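Local coordinates for protein thiol peroxidase (Aquifex aeolicus, PDB 2YZH) that probably reduces hydrogen peroxide and organic hydroperoxides to water and alcohols with thioredoxin as electron donor, protecting the cell from oxidative stress, at residues Arg5-Lys10 with Pro152-Glu157; Ile52-Ser57 with Gly130-Ala135. All blocks are in the same frame, centred on the assembly; numbering follows the deposited sequence.

Contact 1: residues Arg5-Lys10 with Pro152-Glu157; sequences RTVNLK and PEITEE. With SO4 (sulfate ion), chain H.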
# COMPACT_ATOMS: atom_id res chain seq x y z
N ARG D 5 2.88 21.77 2.62
CA ARG D 5 2.76 20.46 3.24
C ARG D 5 1.41 20.30 3.94
O ARG D 5 1.15 19.29 4.58
CB ARG D 5 3.88 20.24 4.26
CG ARG D 5 5.27 20.17 3.64
CD ARG D 5 6.35 19.97 4.70
NE ARG D 5 7.69 20.05 4.14
CZ ARG D 5 8.28 19.08 3.44
NH1 ARG D 5 7.64 17.94 3.21
NH2 ARG D 5 9.51 19.25 2.98
N THR D 6 0.56 21.32 3.79
CA THR D 6 -0.76 21.30 4.39
C THR D 6 -1.78 22.01 3.50
O THR D 6 -1.42 22.87 2.69
CB THR D 6 -0.76 22.03 5.77
OG1 THR D 6 0.19 21.40 6.65
CG2 THR D 6 -2.13 21.97 6.41
N VAL D 7 -3.04 21.62 3.63
CA VAL D 7 -4.15 22.24 2.90
C VAL D 7 -5.31 22.20 3.86
O VAL D 7 -5.27 21.47 4.86
CB VAL D 7 -4.56 21.45 1.63
CG1 VAL D 7 -3.43 21.45 0.62
CG2 VAL D 7 -4.95 20.02 2.00
N ASN D 8 -6.35 22.98 3.59
CA ASN D 8 -7.52 22.97 4.46
C ASN D 8 -8.63 22.16 3.81
O ASN D 8 -8.75 22.12 2.58
CB ASN D 8 -8.06 24.38 4.70
CG ASN D 8 -7.12 25.24 5.51
OD1 ASN D 8 -6.42 24.76 6.40
ND2 ASN D 8 -7.13 26.54 5.23
N LEU D 9 -9.43 21.50 4.64
CA LEU D 9 -10.59 20.76 4.16
C LEU D 9 -11.74 21.37 4.95
O LEU D 9 -11.86 21.14 6.15
CB LEU D 9 -10.50 19.26 4.45
CG LEU D 9 -11.81 18.51 4.17
CD1 LEU D 9 -12.28 18.78 2.74
CD2 LEU D 9 -11.62 17.01 4.40
N LYS D 10 -12.57 22.15 4.27
CA LYS D 10 -13.68 22.83 4.93
C LYS D 10 -13.18 23.68 6.10
O LYS D 10 -13.76 23.69 7.18
CB LYS D 10 -14.72 21.80 5.41
CG LYS D 10 -15.35 21.03 4.26
CD LYS D 10 -16.39 20.03 4.72
CE LYS D 10 -17.00 19.30 3.53
NZ LYS D 10 -17.99 18.27 3.95
N PRO D 152 -5.22 25.92 -1.80
CA PRO D 152 -5.20 25.97 -0.33
C PRO D 152 -6.37 25.34 0.43
O PRO D 152 -6.24 25.02 1.61
CB PRO D 152 -5.06 27.47 -0.05
CG PRO D 152 -5.81 28.09 -1.20
CD PRO D 152 -5.33 27.27 -2.38
N GLU D 153 -7.50 25.18 -0.24
CA GLU D 153 -8.68 24.58 0.38
C GLU D 153 -9.24 23.58 -0.61
O GLU D 153 -9.48 23.91 -1.77
CB GLU D 153 -9.73 25.66 0.68
CG GLU D 153 -11.17 25.16 0.85
CD GLU D 153 -11.34 24.20 2.02
OE1 GLU D 153 -10.99 24.58 3.16
OE2 GLU D 153 -11.84 23.08 1.81
N ILE D 154 -9.45 22.35 -0.16
CA ILE D 154 -9.97 21.30 -1.03
C ILE D 154 -11.29 21.63 -1.72
O ILE D 154 -11.49 21.28 -2.88
CB ILE D 154 -10.11 19.97 -0.26
CG1 ILE D 154 -8.72 19.47 0.16
CG2 ILE D 154 -10.79 18.92 -1.13
CD1 ILE D 154 -8.75 18.32 1.14
N THR D 155 -12.20 22.33 -1.03
CA THR D 155 -13.49 22.67 -1.65
C THR D 155 -13.41 23.78 -2.69
O THR D 155 -14.39 24.03 -3.39
CB THR D 155 -14.55 23.10 -0.61
OG1 THR D 155 -14.12 24.29 0.06
CG2 THR D 155 -14.79 21.99 0.41
N GLU D 156 -12.28 24.46 -2.78
CA GLU D 156 -12.13 25.55 -3.74
C GLU D 156 -11.58 25.09 -5.09
O GLU D 156 -10.86 24.09 -5.17
CB GLU D 156 -11.24 26.66 -3.15
CG GLU D 156 -11.85 27.31 -1.92
CD GLU D 156 -10.94 28.31 -1.22
OE1 GLU D 156 -9.77 28.47 -1.62
OE2 GLU D 156 -11.41 28.94 -0.25
N GLU D 157 -11.93 25.82 -6.14
CA GLU D 157 -11.46 25.50 -7.48
C GLU D 157 -10.08 26.15 -7.65
O GLU D 157 -9.75 27.09 -6.94
CB GLU D 157 -12.43 26.05 -8.53
CG GLU D 157 -13.78 25.35 -8.54
CD GLU D 157 -14.77 25.99 -9.49
OE1 GLU D 157 -14.43 26.15 -10.69
OE2 GLU D 157 -15.89 26.35 -9.05
S SO4 H . 10.36 15.57 2.45
O1 SO4 H . 11.39 14.74 1.79
O2 SO4 H . 9.88 16.60 1.51
O3 SO4 H . 9.23 14.71 2.86
O4 SO4 H . 10.95 16.23 3.63

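Contact 2: residues Ile52-Ser57 with Gly130-Ala135; sequences IITVPS and GILARA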
# COMPACT_ATOMS: atom_id res chain seq x y z
N ILE D 52 -0.48 17.73 -15.26
CA ILE D 52 -1.07 16.73 -14.37
C ILE D 52 -1.94 17.46 -13.36
O ILE D 52 -1.45 18.27 -12.58
CB ILE D 52 0.04 15.94 -13.65
CG1 ILE D 52 0.94 15.27 -14.69
CG2 ILE D 52 -0.57 14.91 -12.72
CD1 ILE D 52 2.17 14.60 -14.10
N ILE D 53 -3.23 17.15 -13.38
CA ILE D 53 -4.20 17.78 -12.50
C ILE D 53 -4.74 16.75 -11.52
O ILE D 53 -5.36 15.77 -11.93
CB ILE D 53 -5.37 18.35 -13.34
CG1 ILE D 53 -4.82 19.34 -14.37
CG2 ILE D 53 -6.41 18.99 -12.43
CD1 ILE D 53 -5.80 19.72 -15.47
N THR D 54 -4.49 16.94 -10.23
CA THR D 54 -5.00 15.99 -9.26
C THR D 54 -6.26 16.50 -8.59
O THR D 54 -6.40 17.69 -8.32
CB THR D 54 -3.94 15.66 -8.18
OG1 THR D 54 -3.56 16.86 -7.49
CG2 THR D 54 -2.70 15.02 -8.83
N VAL D 55 -7.20 15.58 -8.36
CA VAL D 55 -8.45 15.92 -7.71
C VAL D 55 -8.87 14.80 -6.76
O VAL D 55 -8.48 13.64 -6.94
CB VAL D 55 -9.61 16.17 -8.73
CG1 VAL D 55 -9.21 17.25 -9.73
CG2 VAL D 55 -9.96 14.87 -9.47
N PRO D 56 -9.64 15.14 -5.73
CA PRO D 56 -10.12 14.17 -4.75
C PRO D 56 -10.98 13.09 -5.41
O PRO D 56 -10.77 11.90 -5.20
CB PRO D 56 -10.91 15.03 -3.77
CG PRO D 56 -10.15 16.31 -3.78
CD PRO D 56 -9.88 16.52 -5.26
N SER D 57 -11.97 13.50 -6.20
CA SER D 57 -12.85 12.54 -6.86
C SER D 57 -13.74 13.17 -7.92
O SER D 57 -14.40 14.18 -7.67
CB SER D 57 -13.74 11.84 -5.83
OG SER D 57 -14.67 10.98 -6.48
N GLY D 130 -5.88 9.41 2.40
CA GLY D 130 -5.76 8.40 1.36
C GLY D 130 -6.22 8.87 -0.02
O GLY D 130 -6.08 8.14 -1.01
N ILE D 131 -6.78 10.07 -0.06
CA ILE D 131 -7.30 10.68 -1.29
C ILE D 131 -6.30 11.75 -1.76
O ILE D 131 -5.47 12.21 -0.98
CB ILE D 131 -8.68 11.33 -1.01
CG1 ILE D 131 -9.68 10.25 -0.58
CG2 ILE D 131 -9.21 12.05 -2.24
CD1 ILE D 131 -9.85 9.14 -1.61
N LEU D 132 -6.38 12.15 -3.03
CA LEU D 132 -5.45 13.16 -3.53
C LEU D 132 -5.98 14.58 -3.34
O LEU D 132 -7.18 14.83 -3.49
CB LEU D 132 -5.17 12.93 -5.03
CG LEU D 132 -4.58 11.57 -5.44
CD1 LEU D 132 -4.15 11.64 -6.90
CD2 LEU D 132 -3.38 11.23 -4.55
N ALA D 133 -5.08 15.50 -2.99
CA ALA D 133 -5.46 16.90 -2.81
C ALA D 133 -5.58 17.54 -4.20
O ALA D 133 -5.11 16.98 -5.20
CB ALA D 133 -4.43 17.64 -1.97
N ARG D 134 -6.19 18.72 -4.25
CA ARG D 134 -6.38 19.42 -5.52
C ARG D 134 -5.13 20.22 -5.88
O ARG D 134 -4.78 21.19 -5.20
CB ARG D 134 -7.60 20.34 -5.41
CG ARG D 134 -8.16 20.83 -6.74
CD ARG D 134 -9.37 21.74 -6.51
NE ARG D 134 -10.37 21.12 -5.63
CZ ARG D 134 -11.12 20.08 -5.96
NH1 ARG D 134 -11.00 19.52 -7.16
NH2 ARG D 134 -11.98 19.58 -5.09
N ALA D 135 -4.46 19.80 -6.94
CA ALA D 135 -3.25 20.47 -7.37
C ALA D 135 -3.05 20.40 -8.87
O ALA D 135 -3.73 19.64 -9.57
CB ALA D 135 -2.05 19.86 -6.67
O HOH W 1 -8.17 11.39 -5.49

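Contact 1: residues Arg5-Lys10 with Pro152-Glu157
N8 and E153 meet as a single backbone bridge that fastens strand 6-9 to the loop before helix 160-170. Two hydrogen bonds make it: N8 N donates to P152 O at 2.8 Å, and I154 N donates to N8 O, also at 2.8 Å. P152 suits its place because only its carbonyl is called on here, not the N-H that proline lacks.

The second kind of interaction is a carboxylate collecting amide protons. With CG anti to the backbone N (chi1 159°) and a bend at chi2 (62°), the E153 side chain doubles back to the turn at K10. Its OE2 accepts from K10 N at 2.7 Å through the syn lone pair and from T155 N at 3.0 Å through the anti one, while OE1 takes the N-H of G11. T155 N belongs to the type I turn E153-E156, so one oxygen joins two turns. Replacing E153 with alanine would probably leave the N-H groups of K10, G11 and T155 without this carboxylate and weaken the tie between the two turns.

Apolar contacts fill the inner side. I154 reaches L9 CB with its CD1 at 3.9 Å and V7 CG2 with its CG1 at 4.2 Å, a branched side chain shared between two strand residues. Farther out, K10 CG rests on T155 CG2.

At the far end of the strand, R5 stretches to a sulfate, probably from the crystallisation liquor. NH1 and NH2 both hold its O2, at 3.1 Å each, at the guanidinium edge; E20 N and G126 N of the second subunit also bind the ion.

Three amide donors converging on the buried E153 carboxylate probably favour its ionised form, a shared acceptor that joins the turn at K10 to the turn E153-E156.

Contact 2: residues Ile52-Ser57 with Gly130-Ala135
The C-terminal end of strand 49-54, in the thioredoxin-like sheet of this peroxiredoxin, runs into the loop leading to C63, the probable peroxidatic cysteine, and pairs with the approach to strand 135-139. T54 and A135 form an antiparallel hydrogen-bonded pair: T54 N donates to A135 O at 2.9 Å, and A135 N donates to T54 O at 3.2 Å. The threonine adds a third bond. Its chi1 of 59° places OG1 between the backbone N and the carbonyl carbon, donating to A133 O at 2.8 Å; the small A135 methyl lies against this hydroxyl.

Beyond the pair direct bonding gives way, while the backbones stay close, to a water that donates to V55 O and P56 O, 2.7 Å from each, and accepts from L132 N at 3.1 Å. P56 packs its CB on I131 CG2 at 3.8 Å.

The long chain of R134, bent at chi3, sets its guanidinium against the proline, whose CD lies over one face, 3.7 Å from NH2, while V55 CG1 approaches NH1 obliquely. NH1 forms a salt bridge with E66, and NH2 is hydrogen-bonded to I154 O, which together should limit its rotation. The nearest side-chain atoms of R134 and C63 are about 3 Å apart. A proline opening the PxxxTxxC stretch and an arginine from a neighbouring part of the fold, both beside the cysteine, are hallmarks of the peroxiredoxin active site.

Following the chain from its N terminus, strand 6-9 comes first and meets its partner, 152-157, only near the end, so contact 1 closes a loop of 141 intervening residues. Within that span, 52-57 pairs with 130-135, and contact 2 closes a smaller loop holding helices 61-73 and 90-100; the two contacts are therefore nested rather than crossed. Contact 1 ties the N-terminal two-stranded sheet to the loop before helix 160-170, and contact 2 joins two neighbouring strands of the main sheet. Their centres lie about 11 Å apart, and they share I154, which touches both P56 and the R134 guanidinium, so the contacts adjoin beside the probable active site.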